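Local structure of YkuI protein (Bacillus subtilis, 2BAS) at residues A[30-35]-A[82-87]; A[158-163]-A[189-194]; A[308-313]-A[322-327]. The protein probably hydrolyses cyclic di-GMP as a phosphodiesterase, with an EAL domain joined to a C-terminal signalling domain through a long helix. All blocks are in the same frame, centred on the assembly; numbering follows the deposited sequence.

Interaction 1 of 3, residues A[30-35]-A[82-87]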
ATOM      1  N   ASP A  30      -5.113 -45.633   4.300  1.00 63.39           N
ATOM      2  CA  ASP A  30      -3.818 -45.980   4.884  1.00 63.27           C
ATOM      3  C   ASP A  30      -3.487 -45.042   6.054  1.00 63.13           C
ATOM      4  O   ASP A  30      -2.904 -45.471   7.050  1.00 63.75           O
ATOM      5  CB  ASP A  30      -2.703 -45.949   3.827  1.00 63.43           C
ATOM      6  CG  ASP A  30      -2.929 -46.947   2.683  1.00 63.69           C
ATOM      7  OD1 ASP A  30      -3.618 -47.973   2.873  1.00 61.65           O
ATOM      8  OD2 ASP A  30      -2.396 -46.704   1.580  1.00 66.39           O
ATOM      9  N   ILE A  31      -3.877 -43.773   5.933  1.00 61.63           N
ATOM     10  CA  ILE A  31      -3.693 -42.801   7.007  1.00 60.56           C
ATOM     11  C   ILE A  31      -4.666 -43.028   8.180  1.00 60.47           C
ATOM     12  O   ILE A  31      -4.253 -43.050   9.336  1.00 61.43           O
ATOM     13  CB  ILE A  31      -3.768 -41.330   6.490  1.00 61.19           C
ATOM     14  CG1 ILE A  31      -2.651 -41.065   5.472  1.00 60.17           C
ATOM     15  CG2 ILE A  31      -3.663 -40.334   7.654  1.00 58.21           C
ATOM     16  CD1 ILE A  31      -2.822 -39.807   4.641  1.00 59.15           C
ATOM     17  N   LEU A  32      -5.943 -43.217   7.881  1.00 60.04           N
ATOM     18  CA  LEU A  32      -6.964 -43.321   8.924  1.00 61.08           C
ATOM     19  C   LEU A  32      -6.864 -44.535   9.842  1.00 62.04           C
ATOM     20  O   LEU A  32      -7.093 -44.412  11.044  1.00 63.50           O
ATOM     21  CB  LEU A  32      -8.371 -43.225   8.322  1.00 60.54           C
ATOM     22  CG  LEU A  32      -8.766 -41.817   7.873  1.00 60.53           C
ATOM     23  CD1 LEU A  32     -10.043 -41.858   7.040  1.00 63.07           C
ATOM     24  CD2 LEU A  32      -8.919 -40.879   9.067  1.00 59.58           C
ATOM     25  N   THR A  33      -6.543 -45.703   9.293  1.00 61.63           N
ATOM     26  CA  THR A  33      -6.401 -46.880  10.139  1.00 61.61           C
ATOM     27  C   THR A  33      -5.041 -46.924  10.848  1.00 61.94           C
ATOM     28  O   THR A  33      -4.885 -47.617  11.855  1.00 62.48           O
ATOM     29  CB  THR A  33      -6.725 -48.198   9.398  1.00 61.60           C
ATOM     30  OG1 THR A  33      -6.084 -48.212   8.119  1.00 63.13           O
ATOM     31  CG2 THR A  33      -8.232 -48.341   9.200  1.00 62.04           C
ATOM     32  N   ASN A  34      -4.069 -46.170  10.341  1.00 60.90           N
ATOM     33  CA  ASN A  34      -2.775 -46.033  11.018  1.00 61.35           C
ATOM     34  C   ASN A  34      -2.650 -44.695  11.757  1.00 61.04           C
ATOM     35  O   ASN A  34      -1.554 -44.133  11.885  1.00 61.44           O
ATOM     36  CB  ASN A  34      -1.614 -46.218  10.034  1.00 61.30           C
ATOM     37  CG  ASN A  34      -1.501 -47.634   9.531  1.00 60.60           C
ATOM     38  OD1 ASN A  34      -1.196 -48.550  10.292  1.00 64.16           O
ATOM     39  ND2 ASN A  34      -1.740 -47.823   8.240  1.00 58.79           N
ATOM     40  N   ILE A  35      -3.779 -44.202  12.256  1.00 60.47           N
ATOM     41  CA  ILE A  35      -3.830 -42.907  12.927  1.00 59.94           C
ATOM     42  C   ILE A  35      -2.788 -42.757  14.042  1.00 61.43           C
ATOM     43  O   ILE A  35      -2.418 -41.642  14.394  1.00 63.12           O
ATOM     44  CB  ILE A  35      -5.266 -42.586  13.423  1.00 60.16           C
ATOM     45  CG1 ILE A  35      -5.419 -41.092  13.745  1.00 58.12           C
ATOM     46  CG2 ILE A  35      -5.665 -43.494  14.586  1.00 56.32           C
ATOM     47  CD1 ILE A  35      -6.866 -40.634  13.860  1.00 56.57           C
ATOM     48  N   GLU A  82     -15.107 -34.038   6.457  1.00 62.05           N
ATOM     49  CA  GLU A  82     -14.432 -33.264   7.492  1.00 63.53           C
ATOM     50  C   GLU A  82     -14.244 -34.047   8.771  1.00 62.71           C
ATOM     51  O   GLU A  82     -13.231 -33.879   9.443  1.00 62.58           O
ATOM     52  CB  GLU A  82     -15.167 -31.954   7.768  1.00 64.83           C
ATOM     53  CG  GLU A  82     -15.430 -31.112   6.518  1.00 70.08           C
ATOM     54  CD  GLU A  82     -16.628 -31.610   5.731  1.00 75.44           C
ATOM     55  OE1 GLU A  82     -17.705 -31.791   6.345  1.00 76.33           O
ATOM     56  OE2 GLU A  82     -16.491 -31.824   4.503  1.00 77.00           O
ATOM     57  N   GLU A  83     -15.215 -34.899   9.102  1.00 63.03           N
ATOM     58  CA  GLU A  83     -15.115 -35.806  10.247  1.00 63.38           C
ATOM     59  C   GLU A  83     -13.685 -36.303  10.366  1.00 61.76           C
ATOM     60  O   GLU A  83     -13.052 -36.190  11.414  1.00 62.14           O
ATOM     61  CB  GLU A  83     -15.992 -37.046  10.051  1.00 62.80           C
ATOM     62  CG  GLU A  83     -17.445 -36.816   9.688  1.00 66.29           C
ATOM     63  CD  GLU A  83     -18.180 -38.131   9.445  1.00 68.23           C
ATOM     64  OE1 GLU A  83     -17.873 -39.135  10.136  1.00 75.38           O
ATOM     65  OE2 GLU A  83     -19.065 -38.168   8.561  1.00 73.76           O
ATOM     66  N   TYR A  84     -13.194 -36.840   9.250  1.00 61.09           N
ATOM     67  CA  TYR A  84     -11.911 -37.523   9.177  1.00 59.38           C
ATOM     68  C   TYR A  84     -10.696 -36.608   9.154  1.00 58.62           C
ATOM     69  O   TYR A  84      -9.650 -36.968   9.694  1.00 58.43           O
ATOM     70  CB  TYR A  84     -11.910 -38.507   8.000  1.00 58.58           C
ATOM     71  CG  TYR A  84     -12.947 -39.601   8.165  1.00 57.14           C
ATOM     72  CD1 TYR A  84     -14.140 -39.582   7.439  1.00 58.16           C
ATOM     73  CD2 TYR A  84     -12.748 -40.640   9.073  1.00 58.38           C
ATOM     74  CE1 TYR A  84     -15.099 -40.593   7.597  1.00 56.19           C
ATOM     75  CE2 TYR A  84     -13.694 -41.647   9.241  1.00 59.07           C
ATOM     76  CZ  TYR A  84     -14.863 -41.618   8.503  1.00 56.36           C
ATOM     77  OH  TYR A  84     -15.784 -42.609   8.693  1.00 54.88           O
ATOM     78  N   LYS A  85     -10.832 -35.430   8.551  1.00 58.27           N
ATOM     79  CA  LYS A  85      -9.742 -34.458   8.551  1.00 58.25           C
ATOM     80  C   LYS A  85      -9.528 -33.934   9.970  1.00 58.69           C
ATOM     81  O   LYS A  85      -8.385 -33.803  10.431  1.00 58.02           O
ATOM     82  CB  LYS A  85     -10.007 -33.300   7.588  1.00 58.58           C
ATOM     83  CG  LYS A  85      -9.957 -33.658   6.109  1.00 59.63           C
ATOM     84  CD  LYS A  85      -9.676 -32.412   5.280  1.00 64.10           C
ATOM     85  CE  LYS A  85      -9.720 -32.679   3.781  1.00 64.54           C
ATOM     86  NZ  LYS A  85     -10.986 -32.216   3.159  1.00 67.65           N
ATOM     87  N   LEU A  86     -10.633 -33.656  10.661  1.00 58.92           N
ATOM     88  CA  LEU A  86     -10.586 -33.184  12.045  1.00 59.69           C
ATOM     89  C   LEU A  86     -10.015 -34.240  12.993  1.00 59.40           C
ATOM     90  O   LEU A  86      -9.269 -33.895  13.905  1.00 59.96           O
ATOM     91  CB  LEU A  86     -11.963 -32.693  12.528  1.00 59.36           C
ATOM     92  CG  LEU A  86     -12.485 -31.366  11.949  1.00 60.73           C
ATOM     93  CD1 LEU A  86     -13.966 -31.155  12.288  1.00 57.36           C
ATOM     94  CD2 LEU A  86     -11.644 -30.150  12.380  1.00 54.76           C
ATOM     95  N   GLU A  87     -10.352 -35.511  12.773  1.00 58.08           N
ATOM     96  CA  GLU A  87      -9.786 -36.604  13.573  1.00 59.33           C
ATOM     97  C   GLU A  87      -8.249 -36.656  13.519  1.00 58.43           C
ATOM     98  O   GLU A  87      -7.584 -36.860  14.538  1.00 58.56           O
ATOM     99  CB  GLU A  87     -10.372 -37.955  13.146  1.00 59.68           C
ATOM    100  CG  GLU A  87      -9.998 -39.126  14.066  1.00 59.08           C
ATOM    101  CD  GLU A  87     -10.635 -40.450  13.655  1.00 61.01           C
ATOM    102  OE1 GLU A  87     -10.311 -41.486  14.283  1.00 67.87           O
ATOM    103  OE2 GLU A  87     -11.462 -40.466  12.715  1.00 63.15           O
TER

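Interaction 2 of 3, residues A[158-163]-A[189-194]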
ATOM      1  N   GLN A 158     -18.649 -13.322   8.850  1.00 64.91           N
ATOM      2  CA  GLN A 158     -18.944 -14.330   9.857  1.00 64.57           C
ATOM      3  C   GLN A 158     -17.627 -14.878  10.428  1.00 64.40           C
ATOM      4  O   GLN A 158     -17.504 -15.092  11.636  1.00 64.17           O
ATOM      5  CB  GLN A 158     -19.786 -15.456   9.241  1.00 65.21           C
ATOM      6  CG  GLN A 158     -20.439 -16.425  10.229  1.00 65.90           C
ATOM      7  CD  GLN A 158     -21.753 -15.925  10.807  1.00 69.45           C
ATOM      8  OE1 GLN A 158     -22.132 -14.765  10.631  1.00 68.83           O
ATOM      9  NE2 GLN A 158     -22.462 -16.812  11.502  1.00 70.62           N
ATOM     10  N   LEU A 159     -16.649 -15.099   9.550  1.00 63.38           N
ATOM     11  CA  LEU A 159     -15.330 -15.562   9.954  1.00 63.69           C
ATOM     12  C   LEU A 159     -14.625 -14.524  10.819  1.00 64.68           C
ATOM     13  O   LEU A 159     -14.020 -14.860  11.837  1.00 65.44           O
ATOM     14  CB  LEU A 159     -14.472 -15.879   8.725  1.00 63.31           C
ATOM     15  CG  LEU A 159     -13.029 -16.357   8.946  1.00 63.46           C
ATOM     16  CD1 LEU A 159     -12.983 -17.704   9.659  1.00 64.32           C
ATOM     17  CD2 LEU A 159     -12.294 -16.449   7.630  1.00 64.53           C
ATOM     18  N   TYR A 160     -14.718 -13.264  10.402  1.00 65.34           N
ATOM     19  CA  TYR A 160     -14.072 -12.149  11.092  1.00 65.79           C
ATOM     20  C   TYR A 160     -14.708 -11.934  12.454  1.00 65.97           C
ATOM     21  O   TYR A 160     -14.069 -11.431  13.379  1.00 65.99           O
ATOM     22  CB  TYR A 160     -14.161 -10.880  10.233  1.00 65.63           C
ATOM     23  CG  TYR A 160     -13.215 -10.856   9.041  1.00 66.05           C
ATOM     24  CD1 TYR A 160     -12.937  -9.660   8.370  1.00 69.02           C
ATOM     25  CD2 TYR A 160     -12.573 -12.017   8.600  1.00 67.25           C
ATOM     26  CE1 TYR A 160     -12.062  -9.628   7.272  1.00 68.40           C
ATOM     27  CE2 TYR A 160     -11.699 -11.997   7.514  1.00 68.13           C
ATOM     28  CZ  TYR A 160     -11.448 -10.804   6.858  1.00 68.47           C
ATOM     29  OH  TYR A 160     -10.585 -10.796   5.792  1.00 67.18           O
ATOM     30  N   HIS A 161     -15.975 -12.330  12.557  1.00 66.62           N
ATOM     31  CA  HIS A 161     -16.721 -12.289  13.806  1.00 67.61           C
ATOM     32  C   HIS A 161     -16.080 -13.232  14.830  1.00 68.04           C
ATOM     33  O   HIS A 161     -15.690 -12.779  15.909  1.00 68.21           O
ATOM     34  CB  HIS A 161     -18.199 -12.618  13.549  1.00 67.85           C
ATOM     35  CG  HIS A 161     -19.040 -12.700  14.787  1.00 68.68           C
ATOM     36  ND1 HIS A 161     -19.579 -11.589  15.397  1.00 67.44           N
ATOM     37  CD2 HIS A 161     -19.459 -13.767  15.510  1.00 68.34           C
ATOM     38  CE1 HIS A 161     -20.282 -11.966  16.451  1.00 67.66           C
ATOM     39  NE2 HIS A 161     -20.225 -13.283  16.542  1.00 68.07           N
HETATM   40  N   MSE A 162     -15.930 -14.516  14.486  1.00 67.44           N
HETATM   41  CA  MSE A 162     -15.303 -15.465  15.414  1.00 69.71           C
HETATM   42  C   MSE A 162     -13.817 -15.211  15.604  1.00 66.84           C
HETATM   43  O   MSE A 162     -13.252 -15.593  16.630  1.00 66.78           O
HETATM   44  CB  MSE A 162     -15.549 -16.934  15.042  1.00 68.71           C
HETATM   45  CG  MSE A 162     -14.859 -17.404  13.789  1.00 72.70           C
HETATM   46 SE   MSE A 162     -14.039 -19.171  13.996  1.00 80.88          SE
HETATM   47  CE  MSE A 162     -12.328 -18.582  14.738  1.00 73.39           C
ATOM     48  N   LEU A 163     -13.185 -14.574  14.623  1.00 65.75           N
ATOM     49  CA  LEU A 163     -11.780 -14.217  14.750  1.00 64.43           C
ATOM     50  C   LEU A 163     -11.610 -13.069  15.734  1.00 64.74           C
ATOM     51  O   LEU A 163     -10.666 -13.061  16.523  1.00 65.57           O
ATOM     52  CB  LEU A 163     -11.150 -13.895  13.397  1.00 63.49           C
ATOM     53  CG  LEU A 163     -10.774 -15.132  12.570  1.00 62.33           C
ATOM     54  CD1 LEU A 163     -10.300 -14.734  11.189  1.00 62.22           C
ATOM     55  CD2 LEU A 163      -9.724 -15.995  13.262  1.00 57.13           C
ATOM     56  N   ALA A 189      -7.057  -4.428   6.796  1.00 64.50           N
ATOM     57  CA  ALA A 189      -7.354  -3.314   7.719  1.00 66.54           C
ATOM     58  C   ALA A 189      -8.574  -3.609   8.613  1.00 67.47           C
ATOM     59  O   ALA A 189      -8.569  -3.316   9.815  1.00 67.13           O
ATOM     60  CB  ALA A 189      -7.640  -2.034   6.932  1.00 66.28           C
ATOM     61  N   LEU A 190      -9.604  -4.184   8.016  1.00 68.56           N
ATOM     62  CA  LEU A 190     -10.855  -4.513   8.742  1.00 69.26           C
ATOM     63  C   LEU A 190     -10.569  -5.540   9.873  1.00 68.71           C
ATOM     64  O   LEU A 190     -11.075  -5.420  10.991  1.00 68.93           O
ATOM     65  CB  LEU A 190     -11.891  -5.088   7.752  1.00 68.86           C
ATOM     66  CG  LEU A 190     -13.299  -5.308   8.349  1.00 68.73           C
ATOM     67  CD1 LEU A 190     -13.927  -4.040   8.948  1.00 61.23           C
ATOM     68  CD2 LEU A 190     -14.308  -5.808   7.308  1.00 70.02           C
ATOM     69  N   LEU A 191      -9.755  -6.534   9.565  1.00 68.38           N
ATOM     70  CA  LEU A 191      -9.385  -7.610  10.530  1.00 67.31           C
ATOM     71  C   LEU A 191      -8.300  -7.074  11.478  1.00 66.90           C
ATOM     72  O   LEU A 191      -8.344  -7.273  12.699  1.00 65.49           O
ATOM     73  CB  LEU A 191      -8.893  -8.817   9.703  1.00 67.50           C
ATOM     74  CG  LEU A 191      -8.322 -10.026  10.477  1.00 67.94           C
ATOM     75  CD1 LEU A 191      -9.197 -10.525  11.639  1.00 63.18           C
ATOM     76  CD2 LEU A 191      -8.138 -11.238   9.556  1.00 66.94           C
ATOM     77  N   SER A 192      -7.349  -6.395  10.896  1.00 66.95           N
ATOM     78  CA  SER A 192      -6.240  -5.815  11.648  1.00 66.61           C
ATOM     79  C   SER A 192      -5.490  -6.925  12.387  1.00 66.08           C
ATOM     80  O   SER A 192      -5.416  -6.936  13.625  1.00 65.84           O
ATOM     81  CB  SER A 192      -6.775  -4.800  12.667  1.00 66.80           C
ATOM     82  OG  SER A 192      -6.845  -3.508  12.077  1.00 69.35           O
ATOM     83  N   PRO A 193      -4.942  -7.876  11.608  1.00 65.13           N
ATOM     84  CA  PRO A 193      -4.354  -9.040  12.261  1.00 64.73           C
ATOM     85  C   PRO A 193      -3.005  -8.698  12.875  1.00 63.79           C
ATOM     86  O   PRO A 193      -2.401  -7.688  12.527  1.00 61.99           O
ATOM     87  CB  PRO A 193      -4.202 -10.052  11.119  1.00 65.95           C
ATOM     88  CG  PRO A 193      -4.103  -9.205   9.865  1.00 65.44           C
ATOM     89  CD  PRO A 193      -4.796  -7.909  10.138  1.00 63.71           C
ATOM     90  N   ASP A 194      -2.550  -9.544  13.792  1.00 63.75           N
ATOM     91  CA  ASP A 194      -1.274  -9.364  14.470  1.00 62.03           C
ATOM     92  C   ASP A 194      -0.091  -9.717  13.556  1.00 61.62           C
ATOM     93  O   ASP A 194       1.017  -9.251  13.766  1.00 61.82           O
ATOM     94  CB  ASP A 194      -1.263 -10.225  15.732  1.00 61.66           C
ATOM     95  CG  ASP A 194      -2.456  -9.943  16.641  1.00 62.96           C
ATOM     96  OD1 ASP A 194      -2.576  -8.805  17.144  1.00 65.61           O
ATOM     97  OD2 ASP A 194      -3.278 -10.854  16.857  1.00 63.26           O
TER

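Interaction 3 of 3, residues A[308-313]-A[322-327]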
ATOM      1  N   THR A 308      20.767  30.515 -10.508  1.00 64.57           N
ATOM      2  CA  THR A 308      21.398  31.773 -10.088  1.00 66.93           C
ATOM      3  C   THR A 308      22.154  32.477 -11.222  1.00 65.93           C
ATOM      4  O   THR A 308      22.113  33.698 -11.333  1.00 64.55           O
ATOM      5  CB  THR A 308      22.342  31.573  -8.880  1.00 68.31           C
ATOM      6  OG1 THR A 308      23.354  30.620  -9.225  1.00 74.01           O
ATOM      7  CG2 THR A 308      21.565  31.072  -7.651  1.00 67.79           C
ATOM      8  N   SER A 309      22.830  31.697 -12.061  1.00 65.31           N
ATOM      9  CA  SER A 309      23.522  32.219 -13.240  1.00 63.44           C
ATOM     10  C   SER A 309      22.548  32.777 -14.291  1.00 62.28           C
ATOM     11  O   SER A 309      22.721  33.901 -14.768  1.00 62.84           O
ATOM     12  CB  SER A 309      24.411  31.132 -13.840  1.00 62.30           C
ATOM     13  OG  SER A 309      24.660  31.372 -15.207  1.00 67.01           O
ATOM     14  N   LEU A 310      21.529  31.990 -14.646  1.00 62.66           N
ATOM     15  CA  LEU A 310      20.497  32.422 -15.598  1.00 61.36           C
ATOM     16  C   LEU A 310      19.630  33.567 -15.076  1.00 62.18           C
ATOM     17  O   LEU A 310      19.246  34.458 -15.841  1.00 61.44           O
ATOM     18  CB  LEU A 310      19.608  31.258 -16.033  1.00 59.15           C
ATOM     19  CG  LEU A 310      20.109  30.381 -17.180  1.00 56.05           C
ATOM     20  CD1 LEU A 310      19.257  29.142 -17.288  1.00 52.95           C
ATOM     21  CD2 LEU A 310      20.101  31.137 -18.493  1.00 47.49           C
ATOM     22  N   ARG A 311      19.343  33.553 -13.777  1.00 63.06           N
ATOM     23  CA  ARG A 311      18.498  34.583 -13.182  1.00 64.96           C
ATOM     24  C   ARG A 311      19.235  35.862 -12.831  1.00 67.92           C
ATOM     25  O   ARG A 311      18.635  36.938 -12.847  1.00 68.91           O
ATOM     26  CB  ARG A 311      17.751  34.051 -11.965  1.00 64.32           C
ATOM     27  CG  ARG A 311      16.601  33.154 -12.343  1.00 62.90           C
ATOM     28  CD  ARG A 311      15.426  33.417 -11.456  1.00 63.70           C
ATOM     29  NE  ARG A 311      14.185  33.407 -12.224  1.00 61.24           N
ATOM     30  CZ  ARG A 311      13.025  33.881 -11.780  1.00 64.70           C
ATOM     31  NH1 ARG A 311      12.939  34.401 -10.561  1.00 61.10           N
ATOM     32  NH2 ARG A 311      11.948  33.833 -12.553  1.00 67.47           N
ATOM     33  N   LYS A 312      20.527  35.752 -12.524  1.00 70.57           N
ATOM     34  CA  LYS A 312      21.317  36.914 -12.118  1.00 72.29           C
ATOM     35  C   LYS A 312      21.443  37.919 -13.250  1.00 73.26           C
ATOM     36  O   LYS A 312      21.780  37.557 -14.382  1.00 74.03           O
ATOM     37  CB  LYS A 312      22.704  36.510 -11.604  1.00 72.05           C
ATOM     38  CG  LYS A 312      23.425  37.631 -10.864  1.00 74.68           C
ATOM     39  CD  LYS A 312      24.631  37.139 -10.073  1.00 73.57           C
ATOM     40  CE  LYS A 312      25.243  38.270  -9.238  1.00 71.01           C
ATOM     41  NZ  LYS A 312      25.788  39.367 -10.077  1.00 71.17           N
ATOM     42  N   ASN A 313      21.155  39.178 -12.920  1.00 74.16           N
ATOM     43  CA  ASN A 313      21.217  40.299 -13.855  1.00 74.92           C
ATOM     44  C   ASN A 313      20.365  40.128 -15.118  1.00 75.21           C
ATOM     45  O   ASN A 313      20.650  40.741 -16.152  1.00 75.41           O
ATOM     46  CB  ASN A 313      22.677  40.628 -14.210  1.00 75.58           C
ATOM     47  CG  ASN A 313      23.437  41.275 -13.054  1.00 76.79           C
ATOM     48  OD1 ASN A 313      22.859  41.982 -12.225  1.00 76.83           O
ATOM     49  ND2 ASN A 313      24.747  41.044 -13.008  1.00 76.93           N
ATOM     50  N   ILE A 322      12.498  29.089 -17.879  1.00 58.27           N
ATOM     51  CA  ILE A 322      12.531  27.623 -17.896  1.00 58.30           C
ATOM     52  C   ILE A 322      12.937  27.060 -19.262  1.00 60.03           C
ATOM     53  O   ILE A 322      13.540  25.983 -19.341  1.00 61.11           O
ATOM     54  CB  ILE A 322      11.224  26.958 -17.364  1.00 57.93           C
ATOM     55  CG1 ILE A 322       9.997  27.333 -18.213  1.00 58.77           C
ATOM     56  CG2 ILE A 322      11.010  27.297 -15.882  1.00 58.46           C
ATOM     57  CD1 ILE A 322       8.721  26.578 -17.822  1.00 56.30           C
ATOM     58  N   LYS A 323      12.617  27.794 -20.327  1.00 60.43           N
ATOM     59  CA  LYS A 323      12.998  27.391 -21.674  1.00 60.55           C
ATOM     60  C   LYS A 323      14.514  27.394 -21.775  1.00 59.80           C
ATOM     61  O   LYS A 323      15.112  26.510 -22.401  1.00 59.84           O
ATOM     62  CB  LYS A 323      12.407  28.339 -22.720  1.00 63.00           C
ATOM     63  CG  LYS A 323      10.887  28.380 -22.776  1.00 63.00           C
ATOM     64  CD  LYS A 323      10.450  29.419 -23.778  1.00 65.75           C
ATOM     65  CE  LYS A 323       8.963  29.680 -23.689  1.00 67.68           C
ATOM     66  NZ  LYS A 323       8.595  30.862 -24.537  1.00 70.59           N
ATOM     67  N   LYS A 324      15.122  28.397 -21.145  1.00 58.50           N
ATOM     68  CA  LYS A 324      16.568  28.529 -21.098  1.00 57.63           C
ATOM     69  C   LYS A 324      17.150  27.507 -20.128  1.00 57.03           C
ATOM     70  O   LYS A 324      18.171  26.897 -20.414  1.00 56.57           O
ATOM     71  CB  LYS A 324      16.979  29.947 -20.696  1.00 57.36           C
ATOM     72  CG  LYS A 324      16.614  31.046 -21.697  1.00 58.18           C
ATOM     73  CD  LYS A 324      17.207  32.384 -21.245  1.00 59.78           C
ATOM     74  CE  LYS A 324      16.739  33.579 -22.085  1.00 65.43           C
ATOM     75  NZ  LYS A 324      15.328  33.974 -21.800  1.00 68.70           N
ATOM     76  N   LEU A 325      16.506  27.306 -18.981  1.00 57.29           N
ATOM     77  CA  LEU A 325      16.984  26.276 -18.060  1.00 56.81           C
ATOM     78  C   LEU A 325      16.999  24.899 -18.744  1.00 57.11           C
ATOM     79  O   LEU A 325      17.994  24.173 -18.655  1.00 56.86           O
ATOM     80  CB  LEU A 325      16.168  26.247 -16.764  1.00 55.56           C
ATOM     81  CG  LEU A 325      16.714  25.326 -15.659  1.00 55.05           C
ATOM     82  CD1 LEU A 325      18.108  25.763 -15.195  1.00 49.03           C
ATOM     83  CD2 LEU A 325      15.748  25.235 -14.472  1.00 54.14           C
ATOM     84  N   ALA A 326      15.913  24.580 -19.451  1.00 56.88           N
ATOM     85  CA  ALA A 326      15.766  23.305 -20.155  1.00 59.62           C
ATOM     86  C   ALA A 326      16.960  22.999 -21.034  1.00 60.52           C
ATOM     87  O   ALA A 326      17.481  21.886 -21.007  1.00 61.74           O
ATOM     88  CB  ALA A 326      14.491  23.284 -20.993  1.00 59.48           C
ATOM     89  N   GLU A 327      17.379  23.991 -21.812  1.00 60.67           N
ATOM     90  CA  GLU A 327      18.523  23.858 -22.702  1.00 61.94           C
ATOM     91  C   GLU A 327      19.837  23.690 -21.952  1.00 62.15           C
ATOM     92  O   GLU A 327      20.705  22.930 -22.380  1.00 63.46           O
ATOM     93  CB  GLU A 327      18.593  25.041 -23.675  1.00 62.59           C
ATOM     94  CG  GLU A 327      17.470  25.058 -24.724  1.00 66.91           C
ATOM     95  CD  GLU A 327      17.580  23.939 -25.774  1.00 74.35           C
ATOM     96  OE1 GLU A 327      18.385  22.985 -25.608  1.00 75.39           O
ATOM     97  OE2 GLU A 327      16.845  24.013 -26.779  1.00 76.52           O
TER

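Interaction 1 of 3, residues A[30-35]-A[82-87]
Two helices of the EAL domain, which has a TIM-barrel-type fold, meet here at the protein surface. One is the short helix 28-33, before the first strand. The other is the first turns of helix 82-100, which leads into strand 108-112. Leu32 is the central residue, and it packs on Tyr84. The CA atoms of Leu32 and Tyr84 are 7.6 Å apart. Both methyls of Leu32 reach Tyr84. Leu32 CD1 lies 3.6 Å from Tyr84 CD2, and Leu32 CD2 lies 3.8 Å from the same ring carbon. The leucine meets the ring obliquely, and the two side chains cross at about a right angle. CB of Tyr84 is also part of the surface that Leu32 touches.

A second pair lies beside the first. Ile35 has CG1 anti to its backbone N (chi1 -163°), which sends CD1 out to Glu87. This methyl is 3.5 Å from Glu87 CG, and Ile35 CD1 is also 3.6 Å from Glu87 OE1. Glu87 is fully extended beyond CG. The methyl thus lies along the outer part of the side chain, against CG and the carboxylate. The contact across the two segments is by van der Waals packing and is small, 194 Å² in all.

Within 30-35 the chain is held by Asn34. Its ND2 donates to Asp30 O over 2.9 Å, in the carbonyl plane and on a lone pair, with an N-H...O angle of 159°. This ties the residues just before Ile35 back to the helix.

Leu32 also packs on Val88 and Ile35 on Arg91, so the short segment follows helix 82-100 beyond its first turn. Ile31 turns to Leu71 instead. Further round helix 82-100, Lys85 and Leu86 pack on Leu117 of helix 115-118.

Interaction 2 of 3, residues A[158-163]-A[189-194]
Tyr160 has CG anti to its carbonyl carbon (chi1 -75°), whereas in Leu191 CG is anti to the backbone N (chi1 174°). These torsions bring the tyrosine ring and the leucine together between neighbouring helices of the EAL barrel, 156-167 and 185-191. The helices flank strand 172-178 in sequence. Leu191 CB lies over one face of the Tyr160 ring, offset toward its rim, and is 4.1 Å from CE1. Leu191 CD2 reaches across to Tyr160 CE2 at 4.2 Å. The two side chains cross at about a right angle. Leu190 takes a different position: its CD2 is at the ring edge, near the ring plane, 4.2 Å from Tyr160 CD1. Leu163 adds its CB to Leu191 CD1 and continues inward to Ile173, Leu145 and Ile147 on the strands.

The polar end of the tyrosine is held elsewhere, as Tyr160 OH hydrogen-bonds to Glu149 OE1. On the side of helix 185-191 at Ala189, Val215 of the second subunit packs. The helix gives way to loop at Ser192, which has positive phi. Its hydroxyl turns back: Ser192 OG donates to Ala189 O over 2.9 Å, tilted 27° from the carbonyl plane.

Interaction 3 of 3, residues A[308-313]-A[322-327]
The flat group in this contact is the peptide that joins Lys324 to Leu325, and CD1 of Leu310 sits over one face of it. Leu310 CD1 is 3.9 Å from Lys324 C. The same methyl of Leu310 is 3.7 Å from Leu325 N. So the leucine packs on helix backbone as well as on side chains. Beside the peptide, Leu310 CD2 lies 4.0 Å from Lys324 CB and 4.2 Å from Lys324 CD. In the other direction Leu310 CD1 reaches Leu325 CD1 at 4.1 Å. The leucine thus forks, with one methyl on the lysine stem and the other on the peptide and the leucine.

The first bond of the Lys324 side chain points toward helix 271-311, and the chain then runs off from the contact. It bends only at chi4 (74°). Its apolar stem does the touching, and its ammonium group lies farther off. Leu325 has CG anti to the backbone N (chi1 -172°), which lets CD1 meet Leu310.

The contact joins the C-terminal end of the long helix 271-311 to helix 318-328 by way of a short connection, in the C-terminal signalling domain. Ionic pairs lie nearby: Arg311 bridges to Asp318 and Lys323 to Asp320. On another side of helix 318-328, Ile322 and Ala326 pack on Val350 of the six-stranded antiparallel sheet. That sheet is consistent with a PAS-like fold.

With 127 Å² buried and a single residue, Leu310, serving one side, the contact is small. Apolar packing of this kind has little directional preference. The methyls gain dispersion contact, whereas the salt bridge of Arg311 with Asp318 is a directed polar link close by.

Interactions 1 and 2 belong to the EAL domain, and interaction 3 to the C-terminal signalling domain. The three follow one another along the chain. The centres of interactions 1 and 2 are 30 Å apart, and their nearest atoms about 11 Å, so they do not touch. Interaction 3 is remote: its centre is 80 Å from that of interaction 1 and 58 Å from that of interaction 2, on the opposite side of the chain's centre from both. Helix 271-311 spans this gap and ends in interaction 3. Interaction 1 is at the surface. Interaction 2 is more buried, and one residue of its segments, Ala189, packs on Val215 of the second subunit.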